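Side-chain contacts in putative cytochrome C (Sinorhizobium meliloti, PDB 4PWA), which carries a covalently attached heme c and probably shuttles electrons, as a c-type cytochrome linked to bacterial sulfite oxidation: residues Ile12-Glu15 and Cys21-Cys24; His25-Ala30 and Ala76-Thr81. One frame throughout, in Å; residues are numbered along the deposited sequence. Where two conformers were deposited one is given.

Contact 1 (Ile12-Glu15 and Cys21-Cys24). With HEC (heme c), chain E.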
# COMPACT_ATOMS: atom_id res chain seq x y z
N ILE A 12 -9.26 -5.37 -18.21
CA ILE A 12 -10.00 -6.23 -17.30
C ILE A 12 -9.24 -6.25 -15.98
O ILE A 12 -9.84 -6.12 -14.91
CB ILE A 12 -10.18 -7.66 -17.87
CG1 ILE A 12 -11.13 -7.63 -19.08
CG2 ILE A 12 -10.71 -8.63 -16.82
CD1 ILE A 12 -11.06 -8.86 -19.97
N PHE A 13 -7.92 -6.40 -16.09
CA PHE A 13 -7.04 -6.48 -14.92
C PHE A 13 -7.06 -5.21 -14.08
O PHE A 13 -7.00 -5.27 -12.86
CB PHE A 13 -5.61 -6.76 -15.37
CG PHE A 13 -4.69 -7.14 -14.25
CD1 PHE A 13 -4.01 -6.18 -13.53
CD2 PHE A 13 -4.53 -8.46 -13.91
CE1 PHE A 13 -3.18 -6.52 -12.51
CE2 PHE A 13 -3.68 -8.82 -12.87
CZ PHE A 13 -3.01 -7.85 -12.18
N LEU A 14 -7.17 -4.07 -14.75
CA LEU A 14 -7.16 -2.76 -14.09
C LEU A 14 -8.53 -2.15 -13.74
O LEU A 14 -8.65 -1.49 -12.71
CB LEU A 14 -6.38 -1.76 -14.95
CG LEU A 14 -4.86 -1.94 -14.93
CD1 LEU A 14 -4.24 -1.17 -16.05
CD2 LEU A 14 -4.29 -1.50 -13.56
N GLU A 15 -9.55 -2.36 -14.58
CA GLU A 15 -10.80 -1.61 -14.47
C GLU A 15 -12.05 -2.47 -14.34
O GLU A 15 -12.84 -2.28 -13.44
CB GLU A 15 -10.95 -0.68 -15.68
CG GLU A 15 -9.94 0.46 -15.70
CD GLU A 15 -10.20 1.48 -14.61
OE1 GLU A 15 -11.03 2.39 -14.82
OE2 GLU A 15 -9.57 1.38 -13.53
N CYS A 21 -8.20 -6.77 -10.14
CA CYS A 21 -7.02 -7.61 -9.93
C CYS A 21 -5.85 -6.78 -9.45
O CYS A 21 -5.13 -7.20 -8.55
CB CYS A 21 -6.58 -8.31 -11.21
SG CYS A 21 -7.86 -9.06 -12.18
N ALA A 22 -5.69 -5.60 -10.05
CA ALA A 22 -4.59 -4.67 -9.74
C ALA A 22 -4.56 -4.21 -8.28
O ALA A 22 -3.50 -3.85 -7.78
CB ALA A 22 -4.62 -3.43 -10.66
N LEU A 23 -5.72 -4.19 -7.63
CA LEU A 23 -5.78 -3.79 -6.22
C LEU A 23 -5.21 -4.87 -5.29
O LEU A 23 -4.69 -4.55 -4.23
CB LEU A 23 -7.22 -3.45 -5.79
CG LEU A 23 -7.88 -2.21 -6.41
CD1 LEU A 23 -9.32 -1.99 -5.89
CD2 LEU A 23 -7.05 -0.98 -6.16
N CYS A 24 -5.30 -6.13 -5.69
CA CYS A 24 -4.81 -7.24 -4.87
C CYS A 24 -3.44 -7.76 -5.34
O CYS A 24 -2.66 -8.30 -4.55
CB CYS A 24 -5.84 -8.39 -4.86
SG CYS A 24 -7.39 -8.20 -3.81
FE HEC E . -5.96 -13.25 -7.26
CHA HEC E . -4.30 -16.01 -6.14
CHB HEC E . -5.02 -13.90 -10.43
CHC HEC E . -8.07 -10.81 -8.34
CHD HEC E . -6.30 -12.10 -4.09
NA HEC E . -4.91 -14.70 -8.13
C1A HEC E . -4.24 -15.72 -7.48
C2A HEC E . -3.48 -16.46 -8.47
C3A HEC E . -3.66 -15.88 -9.65
C4A HEC E . -4.55 -14.75 -9.45
CMA HEC E . -3.01 -16.33 -10.97
CAA HEC E . -2.60 -17.70 -8.17
CBA HEC E . -3.54 -18.88 -8.00
CGA HEC E . -2.77 -20.17 -7.84
O1A HEC E . -3.05 -21.11 -8.63
O2A HEC E . -1.89 -20.28 -6.94
NB HEC E . -6.44 -12.51 -9.03
C1B HEC E . -6.00 -12.96 -10.25
C2B HEC E . -6.78 -12.31 -11.28
C3B HEC E . -7.58 -11.43 -10.70
C4B HEC E . -7.42 -11.57 -9.28
CMB HEC E . -6.57 -12.44 -12.80
CAB HEC E . -8.58 -10.50 -11.41
CBB HEC E . -9.74 -11.27 -12.06
NC HEC E . -6.95 -11.72 -6.38
C1C HEC E . -7.83 -10.85 -6.99
C2C HEC E . -8.66 -10.21 -5.99
C3C HEC E . -8.01 -10.38 -4.82
C4C HEC E . -7.03 -11.44 -5.05
CMC HEC E . -9.49 -8.97 -6.37
CAC HEC E . -8.30 -9.79 -3.40
CBC HEC E . -9.61 -9.08 -3.00
ND HEC E . -5.39 -13.94 -5.42
C1D HEC E . -5.65 -13.29 -4.23
C2D HEC E . -5.14 -14.06 -3.12
C3D HEC E . -4.51 -15.29 -3.74
C4D HEC E . -4.70 -15.13 -5.17
CMD HEC E . -5.21 -13.70 -1.62
CAD HEC E . -3.81 -16.45 -3.00
CBD HEC E . -4.70 -17.68 -3.03
CGD HEC E . -4.15 -18.73 -2.10
O1D HEC E . -3.18 -19.43 -2.50
O2D HEC E . -4.70 -18.88 -0.96
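Cys-21 presses its CB onto one face of the Phe-13 ring, and this small bump on a flat plate is the centre of the contact. Cys-21 CB stands 3.5 Å from the centroid of the Phe-13 ring, over its face and a little toward the rim, a CH-pi contact. The ring gets there because Phe-13 CG lies anti to the backbone N (chi1 -168°), which swings the phenyl group off its own helix and against the turn 21-24. Cys-21 SG sits more obliquely to the same ring, 4.4 Å from its centroid, in a sulfur-aromatic contact. Beside it, the methyl of Ala-22 fills the notch between Phe-13 and Leu-14, with CB tight against Leu-14 CD2 at 3.5 Å; a side chain this short suits a place where the two backbones run close. Next to this packing the main chain adds a polar tie, Ala-22 N donating to Phe-13 O at 3.1 Å, with an N-H...O angle of 151°. On the side of its ring plane away from Cys-21 CB, Phe-13 also touches Tyr-78 and Val-79 of helix 69-82, so the residue joins that helix to the heme-binding turn. Cut back to an alanine, this position would probably leave a gap under Cys-21 CB and take away the flat surface on which the cysteine rests. The turn is the CXXCH heme-attachment motif of c-type cytochromes: Cys-21 SG is bonded to heme CAB at 1.8 Å and Cys-24 SG to heme CAC at 1.9 Å. With both sulfurs used in thioethers, neither cysteine remains a free thiol, and packing against Cys-21 therefore bears directly on an anchor of the porphyrin.

Contact 2 (His25-Ala30 and Ala76-Thr81); sequences HTLADA and ALYVST. With HEC (heme c), chain E.
Tyr-78 reaches across to Leu-27 and Asp-29 and carries most of this contact. Two residues earlier in helix 69-82, Ala-76 faces Val-50 and Asn-51 of helix 47-56, where a methyl allows two helices to come near each other. Tyr-78 comes next; with chi1 at 166° the ring extends away from its own backbone N and reaches the loop after strand 26-27. Its hydroxyl donates to Asp-29 OD1 at 2.6 Å, a short bond that meets the oxygen on its anti side, 24° out of the carboxylate plane. OD1 also lies at the edge of the ring, near its plane, and the carboxylate is turned 72° from the ring. The same oxygen forms a salt bridge with Arg-10, so the hydroxyl and the cation together probably offset the charge of this buried acid. Leu-27 passes alongside the tyrosine, heading roughly the other way, and brings CD2 to 3.5 Å from Tyr-78 CE2, while Ala-30 CB lies 3.5 Å from Tyr-78 OH. In the cytochrome c fold the N- and C-terminal helices pack together beside the heme, and here Tyr-78 on the C-terminal helix 69-82 binds the loop that follows the heme ligand. That ligand is His-25, whose NE2 holds the heme iron at 2.0 Å, with Met-61 as the other axial residue; a hydrogen bond from ND1 to Pro-38 O fixes the rotation of the imidazole. Val-79, one step on, turns its branched apolar side chain to Val-50 and Pro-45. Thr-81 folds its hydroxyl back onto its own helix, OG1 donating to Leu-77 O at 2.6 Å.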
# COMPACT_ATOMS: atom_id res chain seq x y z
N HIS A 25 -3.13 -7.60 -6.63
CA HIS A 25 -1.94 -8.23 -7.21
C HIS A 25 -0.95 -7.25 -7.80
O HIS A 25 -1.33 -6.19 -8.32
CB HIS A 25 -2.38 -9.16 -8.34
CG HIS A 25 -3.01 -10.42 -7.85
ND1 HIS A 25 -2.27 -11.49 -7.39
CD2 HIS A 25 -4.31 -10.78 -7.77
CE1 HIS A 25 -3.10 -12.46 -7.05
NE2 HIS A 25 -4.34 -12.06 -7.27
N THR A 26 0.33 -7.62 -7.75
CA THR A 26 1.39 -6.88 -8.42
C THR A 26 1.61 -7.47 -9.82
O THR A 26 1.73 -8.69 -9.98
CB THR A 26 2.70 -6.90 -7.62
OG1 THR A 26 2.52 -6.16 -6.41
CG2 THR A 26 3.86 -6.27 -8.42
N LEU A 27 1.65 -6.59 -10.81
CA LEU A 27 1.92 -6.94 -12.19
C LEU A 27 2.47 -5.71 -12.92
O LEU A 27 1.74 -4.78 -13.21
CB LEU A 27 0.64 -7.45 -12.87
CG LEU A 27 0.82 -8.00 -14.28
CD1 LEU A 27 1.49 -9.37 -14.22
CD2 LEU A 27 -0.52 -8.06 -15.03
N ALA A 28 3.75 -5.74 -13.23
CA ALA A 28 4.46 -4.59 -13.77
C ALA A 28 3.83 -4.03 -15.05
O ALA A 28 3.69 -2.83 -15.18
CB ALA A 28 5.93 -4.95 -14.01
N ASP A 29 3.42 -4.89 -15.98
CA ASP A 29 2.91 -4.41 -17.26
C ASP A 29 1.74 -3.46 -17.05
O ASP A 29 1.59 -2.48 -17.76
CB ASP A 29 2.51 -5.57 -18.16
CG ASP A 29 1.94 -5.12 -19.50
OD1 ASP A 29 0.73 -4.80 -19.57
OD2 ASP A 29 2.70 -5.11 -20.50
N ALA A 30 0.91 -3.77 -16.05
CA ALA A 30 -0.23 -2.95 -15.69
C ALA A 30 0.12 -1.84 -14.70
O ALA A 30 -0.75 -1.07 -14.33
CB ALA A 30 -1.36 -3.84 -15.12
N ALA A 76 -6.70 -14.09 -18.63
CA ALA A 76 -5.80 -15.24 -18.44
C ALA A 76 -4.66 -15.20 -19.47
O ALA A 76 -3.49 -15.33 -19.10
CB ALA A 76 -6.56 -16.56 -18.54
N LEU A 77 -5.01 -15.02 -20.74
CA LEU A 77 -4.02 -14.83 -21.80
C LEU A 77 -3.05 -13.68 -21.49
O LEU A 77 -1.83 -13.83 -21.66
CB LEU A 77 -4.71 -14.57 -23.15
CG LEU A 77 -3.78 -14.30 -24.34
CD1 LEU A 77 -2.78 -15.46 -24.53
CD2 LEU A 77 -4.59 -14.05 -25.63
N TYR A 78 -3.60 -12.55 -21.04
CA TYR A 78 -2.82 -11.34 -20.78
C TYR A 78 -1.79 -11.59 -19.70
O TYR A 78 -0.59 -11.43 -19.92
CB TYR A 78 -3.76 -10.18 -20.39
CG TYR A 78 -3.07 -8.98 -19.77
CD1 TYR A 78 -2.24 -8.15 -20.53
CD2 TYR A 78 -3.24 -8.67 -18.42
CE1 TYR A 78 -1.61 -7.06 -19.97
CE2 TYR A 78 -2.61 -7.57 -17.85
CZ TYR A 78 -1.79 -6.78 -18.62
OH TYR A 78 -1.15 -5.73 -18.06
N VAL A 79 -2.27 -11.97 -18.52
CA VAL A 79 -1.40 -12.22 -17.39
C VAL A 79 -0.27 -13.20 -17.75
O VAL A 79 0.90 -12.95 -17.46
CB VAL A 79 -2.18 -12.78 -16.21
CG1 VAL A 79 -1.21 -13.19 -15.08
CG2 VAL A 79 -3.23 -11.75 -15.72
N SER A 80 -0.63 -14.30 -18.39
CA SER A 80 0.34 -15.34 -18.68
C SER A 80 1.38 -14.91 -19.71
O SER A 80 2.48 -15.46 -19.75
CB SER A 80 -0.36 -16.61 -19.14
OG SER A 80 -1.27 -16.30 -20.18
N THR A 81 1.04 -13.93 -20.53
CA THR A 81 1.97 -13.41 -21.54
C THR A 81 2.90 -12.34 -20.98
O THR A 81 4.08 -12.32 -21.32
CB THR A 81 1.21 -12.78 -22.72
OG1 THR A 81 0.24 -13.71 -23.21
CG2 THR A 81 2.17 -12.41 -23.84
FE HEC E . -5.96 -13.25 -7.26
CHA HEC E . -4.30 -16.01 -6.14
CHB HEC E . -5.02 -13.90 -10.43
CHC HEC E . -8.07 -10.81 -8.34
CHD HEC E . -6.30 -12.10 -4.09
NA HEC E . -4.91 -14.70 -8.13
C1A HEC E . -4.24 -15.72 -7.48
C2A HEC E . -3.48 -16.46 -8.47
C3A HEC E . -3.66 -15.88 -9.65
C4A HEC E . -4.55 -14.75 -9.45
CMA HEC E . -3.01 -16.33 -10.97
CAA HEC E . -2.60 -17.70 -8.17
CBA HEC E . -3.54 -18.88 -8.00
CGA HEC E . -2.77 -20.17 -7.84
O1A HEC E . -3.05 -21.11 -8.63
O2A HEC E . -1.89 -20.28 -6.94
NB HEC E . -6.44 -12.51 -9.03
C1B HEC E . -6.00 -12.96 -10.25
C2B HEC E . -6.78 -12.31 -11.28
C3B HEC E . -7.58 -11.43 -10.70
C4B HEC E . -7.42 -11.57 -9.28
CMB HEC E . -6.57 -12.44 -12.80
CAB HEC E . -8.58 -10.50 -11.41
CBB HEC E . -9.74 -11.27 -12.06
NC HEC E . -6.95 -11.72 -6.38
C1C HEC E . -7.83 -10.85 -6.99
C2C HEC E . -8.66 -10.21 -5.99
C3C HEC E . -8.01 -10.38 -4.82
C4C HEC E . -7.03 -11.44 -5.05
CMC HEC E . -9.49 -8.97 -6.37
CAC HEC E . -8.30 -9.79 -3.40
CBC HEC E . -9.61 -9.08 -3.00
ND HEC E . -5.39 -13.94 -5.42
C1D HEC E . -5.65 -13.29 -4.23
C2D HEC E . -5.14 -14.06 -3.12
C3D HEC E . -4.51 -15.29 -3.74
C4D HEC E . -4.70 -15.13 -5.17
CMD HEC E . -5.21 -13.70 -1.62
CAD HEC E . -3.81 -16.45 -3.00
CBD HEC E . -4.70 -17.68 -3.03
CGD HEC E . -4.15 -18.73 -2.10
O1D HEC E . -3.18 -19.43 -2.50
O2D HEC E . -4.70 -18.88 -0.96

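How the contacts relate
From the N terminus, helix 4-16 leads into contact 1, which closes a short loop of five residues by returning the chain at 21-24 against 12-15. Strand 26-27 follows almost at once, and contact 2 then closes a much longer loop, with helices 40-43 and 47-56 and the Met-61 ligand inside it, when helix 69-82 comes back to 25-30. The two closures run in series and neither crosses the other. They meet through Phe-13, whose CZ lies 3.7 Å from Leu-27 CB, and through Leu-14, which packs on Ala-30. Together they join the first helix, the heme-attachment turn, the segment beyond the histidine ligand and the last helix.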